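Local coordinates for autophagy protein 5 (Saccharomyces cerevisiae, PDB 2DYO), which acts in autophagic vesicle formation and cytoplasm-to-vacuole transport, and is required for nucleophagy and mitophagy, at residues K163-L168 with N193-S198; A173-G178 with F188-N193. All blocks are in the same frame, centred on the assembly; numbering follows the deposited sequence.

How the interactions relate
Both contacts lie in the helical bundle region of the chain and share helix 185-195, which meets helix 170-182 along its middle and the 163-168 segment at its C-terminal end. Interaction 2 is the buried one: helix 170-182 crosses helix 185-195 through an aromatic and aliphatic cluster, with a single long salt bridge at its exposed margin. Interaction 1 sits at the end of the same helix, partly buried, where helix 163-166 and the Leu168 that follows it meet the last turn through aliphatic contacts and a methyl set against a carbonyl. The two join directly: Ile195 CD1 packs on Phe176 CE2 at 3.5 Å, and Leu168 CD1 on Ile191 CG2 at 3.8 Å.

Interaction 1: residues K163-L168 with N193-S198; sequences KAIMSL and NKISSS
Ala164 sets its methyl against the C-terminal end of helix 185-195, CB lying 3.1 Å from the carbonyl oxygen of Ile195. The backbones are correspondingly near, with the CA atoms of Ala164 and Ile195 5.1 Å apart. Beside this pair the contact is aliphatic. Ile165 meets Ile195 through its CG1 branch, which lies 4.2 Å from Ile195 CD1, while Leu168 brings CD1 to 4.4 Å from Ile195 CG1. The other methyl of Leu168, CD2, lies 4.0 Å from both Lys194 CE and Lys194 NZ, where the two side chains cross. The lysine chain is bent at chi3 (56°), and its end passes the methyl on its way to a salt bridge with Glu172.

Leu168 follows helix 163-166. Ser167, just before it, returns its side chain to the preceding turn: OG donates to Lys163 O over 2.9 Å, arriving from above the carbonyl plane rather than on a lone pair. Ser196, across the contact, is the first residue to leave helical geometry. The Ile195 carbonyl therefore lies at a helix end, where it accepts a hydrogen bond from Asn159 ND2; OD1 of the same amide bonds Ser196 OG. Helix 142-159 also underlies the apolar part, with Cys155 against Ala164 and Ile195, Trp151 against Ile195, and Phe148 against Ile165. No hydrogen bond joins 163-168 to 193-198: helix 170-182 satisfies Lys194 NZ, and helix 142-159 Ile195 O and Ser196 OG, so van der Waals packing, rather than direct polar bonding, probably accounts for the join.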
loop_
_atom_site.group_PDB
_atom_site.type_symbol
_atom_site.label_atom_id
_atom_site.label_comp_id
_atom_site.label_asym_id
_atom_site.label_seq_id
_atom_site.Cartn_x
_atom_site.Cartn_y
_atom_site.Cartn_z
ATOM N N LYS A 163 12.693 19.082 -9.436
ATOM C CA LYS A 163 13.474 20.035 -8.659
ATOM C C LYS A 163 13.138 20.103 -7.171
ATOM O O LYS A 163 14.039 20.131 -6.328
ATOM C CB LYS A 163 13.351 21.430 -9.276
ATOM C CG LYS A 163 14.209 22.471 -8.580
ATOM C CD LYS A 163 14.398 23.708 -9.436
ATOM C CE LYS A 163 15.395 24.662 -8.792
ATOM N NZ LYS A 163 15.669 25.844 -9.653
ATOM N N ALA A 164 11.850 20.131 -6.843
ATOM C CA ALA A 164 11.422 20.214 -5.453
ATOM C C ALA A 164 11.980 19.109 -4.560
ATOM O O ALA A 164 12.418 19.374 -3.437
ATOM C CB ALA A 164 9.901 20.212 -5.379
ATOM N N ILE A 165 11.967 17.872 -5.045
ATOM C CA ILE A 165 12.456 16.760 -4.238
ATOM C C ILE A 165 13.981 16.674 -4.209
ATOM O O ILE A 165 14.563 16.255 -3.209
ATOM C CB ILE A 165 11.860 15.405 -4.721
ATOM C CG1 ILE A 165 12.173 14.307 -3.700
ATOM C CG2 ILE A 165 12.407 15.037 -6.090
ATOM C CD1 ILE A 165 11.614 12.939 -4.077
ATOM N N MET A 166 14.626 17.080 -5.294
ATOM C CA MET A 166 16.086 17.040 -5.362
ATOM C C MET A 166 16.711 18.119 -4.484
ATOM O O MET A 166 17.895 18.049 -4.146
ATOM C CB MET A 166 16.552 17.217 -6.807
ATOM C CG MET A 166 16.092 16.113 -7.741
ATOM S SD MET A 166 16.808 14.505 -7.346
ATOM C CE MET A 166 15.570 13.782 -6.301
ATOM N N SER A 167 15.909 19.109 -4.109
ATOM C CA SER A 167 16.382 20.212 -3.281
ATOM C C SER A 167 16.315 19.934 -1.788
ATOM O O SER A 167 16.792 20.733 -0.985
ATOM C CB SER A 167 15.593 21.482 -3.600
ATOM O OG SER A 167 15.824 21.879 -4.940
ATOM N N LEU A 168 15.711 18.813 -1.407
ATOM C CA LEU A 168 15.629 18.464 0.006
ATOM C C LEU A 168 17.043 18.116 0.465
ATOM O O LEU A 168 17.852 17.656 -0.336
ATOM C CB LEU A 168 14.730 17.242 0.207
ATOM C CG LEU A 168 13.248 17.334 -0.158
ATOM C CD1 LEU A 168 12.589 15.969 0.083
ATOM C CD2 LEU A 168 12.574 18.400 0.677
ATOM N N ASN A 193 4.307 17.600 1.598
ATOM C CA ASN A 193 3.766 18.876 1.144
ATOM C C ASN A 193 4.845 19.737 0.485
ATOM O O ASN A 193 4.579 20.433 -0.491
ATOM C CB ASN A 193 3.125 19.622 2.316
ATOM C CG ASN A 193 1.724 19.120 2.623
ATOM O OD1 ASN A 193 1.154 19.431 3.668
ATOM N ND2 ASN A 193 1.158 18.346 1.701
ATOM N N LYS A 194 6.063 19.675 1.015
ATOM C CA LYS A 194 7.182 20.439 0.469
ATOM C C LYS A 194 7.512 20.035 -0.958
ATOM O O LYS A 194 7.920 20.870 -1.763
ATOM C CB LYS A 194 8.447 20.242 1.310
ATOM C CG LYS A 194 8.459 20.936 2.648
ATOM C CD LYS A 194 9.875 20.954 3.217
ATOM C CE LYS A 194 10.850 21.611 2.240
ATOM N NZ LYS A 194 12.221 21.756 2.810
ATOM N N ILE A 195 7.358 18.748 -1.257
ATOM C CA ILE A 195 7.654 18.232 -2.588
ATOM C C ILE A 195 6.703 18.836 -3.605
ATOM O O ILE A 195 7.081 19.074 -4.751
ATOM C CB ILE A 195 7.530 16.695 -2.636
ATOM C CG1 ILE A 195 8.569 16.062 -1.710
ATOM C CG2 ILE A 195 7.720 16.201 -4.069
ATOM C CD1 ILE A 195 8.502 14.555 -1.647
ATOM N N SER A 196 5.465 19.073 -3.180
ATOM C CA SER A 196 4.451 19.673 -4.042
ATOM C C SER A 196 3.187 20.034 -3.276
ATOM O O SER A 196 2.567 19.179 -2.635
ATOM C CB SER A 196 4.083 18.737 -5.192
ATOM O OG SER A 196 3.188 19.386 -6.082
ATOM N N SER A 197 2.811 21.306 -3.349
ATOM C CA SER A 197 1.617 21.804 -2.677
ATOM C C SER A 197 0.830 22.694 -3.636
ATOM O O SER A 197 -0.154 23.331 -3.250
ATOM C CB SER A 197 2.007 22.597 -1.427
ATOM O OG SER A 197 2.806 23.720 -1.760
ATOM N N SER A 198 1.279 22.729 -4.888
ATOM C CA SER A 198 0.633 23.522 -5.929
ATOM C C SER A 198 -0.359 22.647 -6.689
ATOM O O SER A 198 -0.473 21.454 -6.409
ATOM C CB SER A 198 1.687 24.055 -6.898
ATOM O OG SER A 198 2.331 22.985 -7.568
#

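Interaction 2: residues A173-G178 with F188-N193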
loop_
_atom_site.group_PDB
_atom_site.type_symbol
_atom_site.label_atom_id
_atom_site.label_comp_id
_atom_site.label_asym_id
_atom_site.label_seq_id
_atom_site.Cartn_x
_atom_site.Cartn_y
_atom_site.Cartn_z
ATOM N N ALA A 173 15.366 13.945 3.377
ATOM C CA ALA A 173 14.868 12.790 2.639
ATOM C C ALA A 173 14.849 11.548 3.526
ATOM O O ALA A 173 13.930 10.736 3.448
ATOM C CB ALA A 173 15.736 12.543 1.417
ATOM N N ARG A 174 15.870 11.399 4.362
ATOM C CA ARG A 174 15.953 10.253 5.257
ATOM C C ARG A 174 14.847 10.351 6.284
ATOM O O ARG A 174 14.241 9.350 6.662
ATOM C CB ARG A 174 17.307 10.236 5.964
ATOM C CG ARG A 174 18.438 10.576 5.043
ATOM C CD ARG A 174 19.304 9.388 4.740
ATOM N NE ARG A 174 20.355 9.232 5.738
ATOM C CZ ARG A 174 21.561 8.750 5.464
ATOM N NH1 ARG A 174 21.856 8.379 4.226
ATOM N NH2 ARG A 174 22.476 8.652 6.419
ATOM N N LYS A 175 14.595 11.575 6.734
ATOM C CA LYS A 175 13.562 11.854 7.727
ATOM C C LYS A 175 12.186 11.533 7.135
ATOM O O LYS A 175 11.278 11.088 7.837
ATOM C CB LYS A 175 13.634 13.333 8.124
ATOM C CG LYS A 175 12.685 13.776 9.227
ATOM C CD LYS A 175 12.787 15.290 9.408
ATOM C CE LYS A 175 11.930 15.797 10.552
ATOM N NZ LYS A 175 12.026 17.280 10.688
ATOM N N PHE A 176 12.045 11.774 5.837
ATOM C CA PHE A 176 10.795 11.512 5.132
ATOM C C PHE A 176 10.513 10.006 5.215
ATOM O O PHE A 176 9.458 9.594 5.696
ATOM C CB PHE A 176 10.928 11.983 3.676
ATOM C CG PHE A 176 9.623 12.022 2.913
ATOM C CD1 PHE A 176 8.405 12.144 3.576
ATOM C CD2 PHE A 176 9.621 11.950 1.523
ATOM C CE1 PHE A 176 7.202 12.191 2.861
ATOM C CE2 PHE A 176 8.429 11.995 0.798
ATOM C CZ PHE A 176 7.218 12.116 1.468
ATOM N N TRP A 177 11.466 9.187 4.775
ATOM C CA TRP A 177 11.302 7.735 4.832
ATOM C C TRP A 177 11.134 7.286 6.277
ATOM O O TRP A 177 10.327 6.409 6.581
ATOM C CB TRP A 177 12.519 7.021 4.239
ATOM C CG TRP A 177 12.497 5.528 4.481
ATOM C CD1 TRP A 177 13.349 4.806 5.267
ATOM C CD2 TRP A 177 11.550 4.593 3.953
ATOM N NE1 TRP A 177 12.991 3.477 5.261
ATOM C CE2 TRP A 177 11.891 3.319 4.461
ATOM C CE3 TRP A 177 10.447 4.708 3.097
ATOM C CZ2 TRP A 177 11.164 2.167 4.140
ATOM C CZ3 TRP A 177 9.725 3.560 2.778
ATOM C CH2 TRP A 177 10.088 2.310 3.297
ATOM N N GLY A 178 11.912 7.896 7.164
ATOM C CA GLY A 178 11.859 7.545 8.566
ATOM C C GLY A 178 10.476 7.630 9.175
ATOM O O GLY A 178 10.103 6.787 9.992
ATOM N N PHE A 188 5.836 13.289 8.032
ATOM C CA PHE A 188 5.402 12.861 6.705
ATOM C C PHE A 188 4.664 13.977 5.975
ATOM O O PHE A 188 4.965 14.280 4.821
ATOM C CB PHE A 188 4.508 11.619 6.796
ATOM C CG PHE A 188 4.108 11.080 5.453
ATOM C CD1 PHE A 188 3.029 11.624 4.765
ATOM C CD2 PHE A 188 4.862 10.085 4.841
ATOM C CE1 PHE A 188 2.709 11.190 3.483
ATOM C CE2 PHE A 188 4.550 9.644 3.555
ATOM C CZ PHE A 188 3.473 10.198 2.877
ATOM N N ILE A 189 3.697 14.588 6.648
ATOM C CA ILE A 189 2.929 15.679 6.055
ATOM C C ILE A 189 3.843 16.846 5.686
ATOM O O ILE A 189 3.693 17.463 4.631
ATOM C CB ILE A 189 1.852 16.189 7.035
ATOM C CG1 ILE A 189 0.725 15.159 7.156
ATOM C CG2 ILE A 189 1.331 17.548 6.582
ATOM C CD1 ILE A 189 -0.035 14.918 5.858
ATOM N N GLU A 190 4.796 17.137 6.561
ATOM C CA GLU A 190 5.726 18.231 6.339
ATOM C C GLU A 190 6.518 18.077 5.052
ATOM O O GLU A 190 6.536 18.980 4.213
ATOM C CB GLU A 190 6.698 18.342 7.518
ATOM C CG GLU A 190 7.597 19.564 7.452
ATOM C CD GLU A 190 8.550 19.649 8.630
ATOM O OE1 GLU A 190 9.638 19.036 8.571
ATOM O OE2 GLU A 190 8.197 20.320 9.623
ATOM N N ILE A 191 7.170 16.932 4.887
ATOM C CA ILE A 191 7.977 16.718 3.695
ATOM C C ILE A 191 7.169 16.485 2.418
ATOM O O ILE A 191 7.499 17.042 1.368
ATOM C CB ILE A 191 8.965 15.547 3.893
ATOM C CG1 ILE A 191 9.810 15.792 5.144
ATOM C CG2 ILE A 191 9.884 15.426 2.690
ATOM C CD1 ILE A 191 10.601 17.080 5.103
ATOM N N SER A 192 6.115 15.675 2.494
ATOM C CA SER A 192 5.313 15.408 1.299
ATOM C C SER A 192 4.746 16.703 0.725
ATOM O O SER A 192 4.722 16.898 -0.494
ATOM C CB SER A 192 4.187 14.403 1.603
ATOM O OG SER A 192 3.340 14.832 2.658
ATOM N N ASN A 193 4.307 17.600 1.598
ATOM C CA ASN A 193 3.766 18.876 1.144
ATOM C C ASN A 193 4.845 19.737 0.485
ATOM O O ASN A 193 4.579 20.433 -0.491
ATOM C CB ASN A 193 3.125 19.622 2.316
ATOM C CG ASN A 193 1.724 19.120 2.623
ATOM O OD1 ASN A 193 1.154 19.431 3.668
ATOM N ND2 ASN A 193 1.158 18.346 1.701
#
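Phe176 CG (chi1 -168°) and Ile191 CG2 each stand anti to their own backbone nitrogen, beside the carbonyl carbon; the two side chains slide past each other in opposite directions, and the methyl comes to lie over one face of the ring. Consecutive helices 170-182 and 185-195 here fold back on each other obliquely within the alpha-helical bundle region of Atg5. The local axes of 173-178 and 188-193 approach to 9.1 Å with a signed crossing angle of -129°, nearer antiparallel than parallel. The methyl makes a CH-pi contact, with Ile191 CG2 3.7 Å from the Phe176 ring centroid and 22° off the ring normal.

Farther out, the Phe176 ring reaches Phe188. The rings are inclined to each other, neither stacked nor edge-to-face, with centroids 5.2 Å apart; Phe176 CE1 comes over one face of the Phe188 ring, nearer its rim than its centre. Ser192 adds its CB, 3.8 Å from Phe176 CZ. Trp147 and Trp151 of helix 142-159 also meet the Phe176 ring, Trp151 edge-to-face, and Trp12 meets Phe188, extending the aromatic cluster beyond the two helices.

At the exposed margin, extended side chains of Lys175 and Glu190 cross and form a long salt bridge, NZ to OE1 at 3.6 Å. Inside, the Phe188 carbonyl beside the Phe176 ring accepts two hydrogen bonds from Ser192: the helical one from N, and a second from OG at 2.8 Å, tilted out of the carbonyl plane.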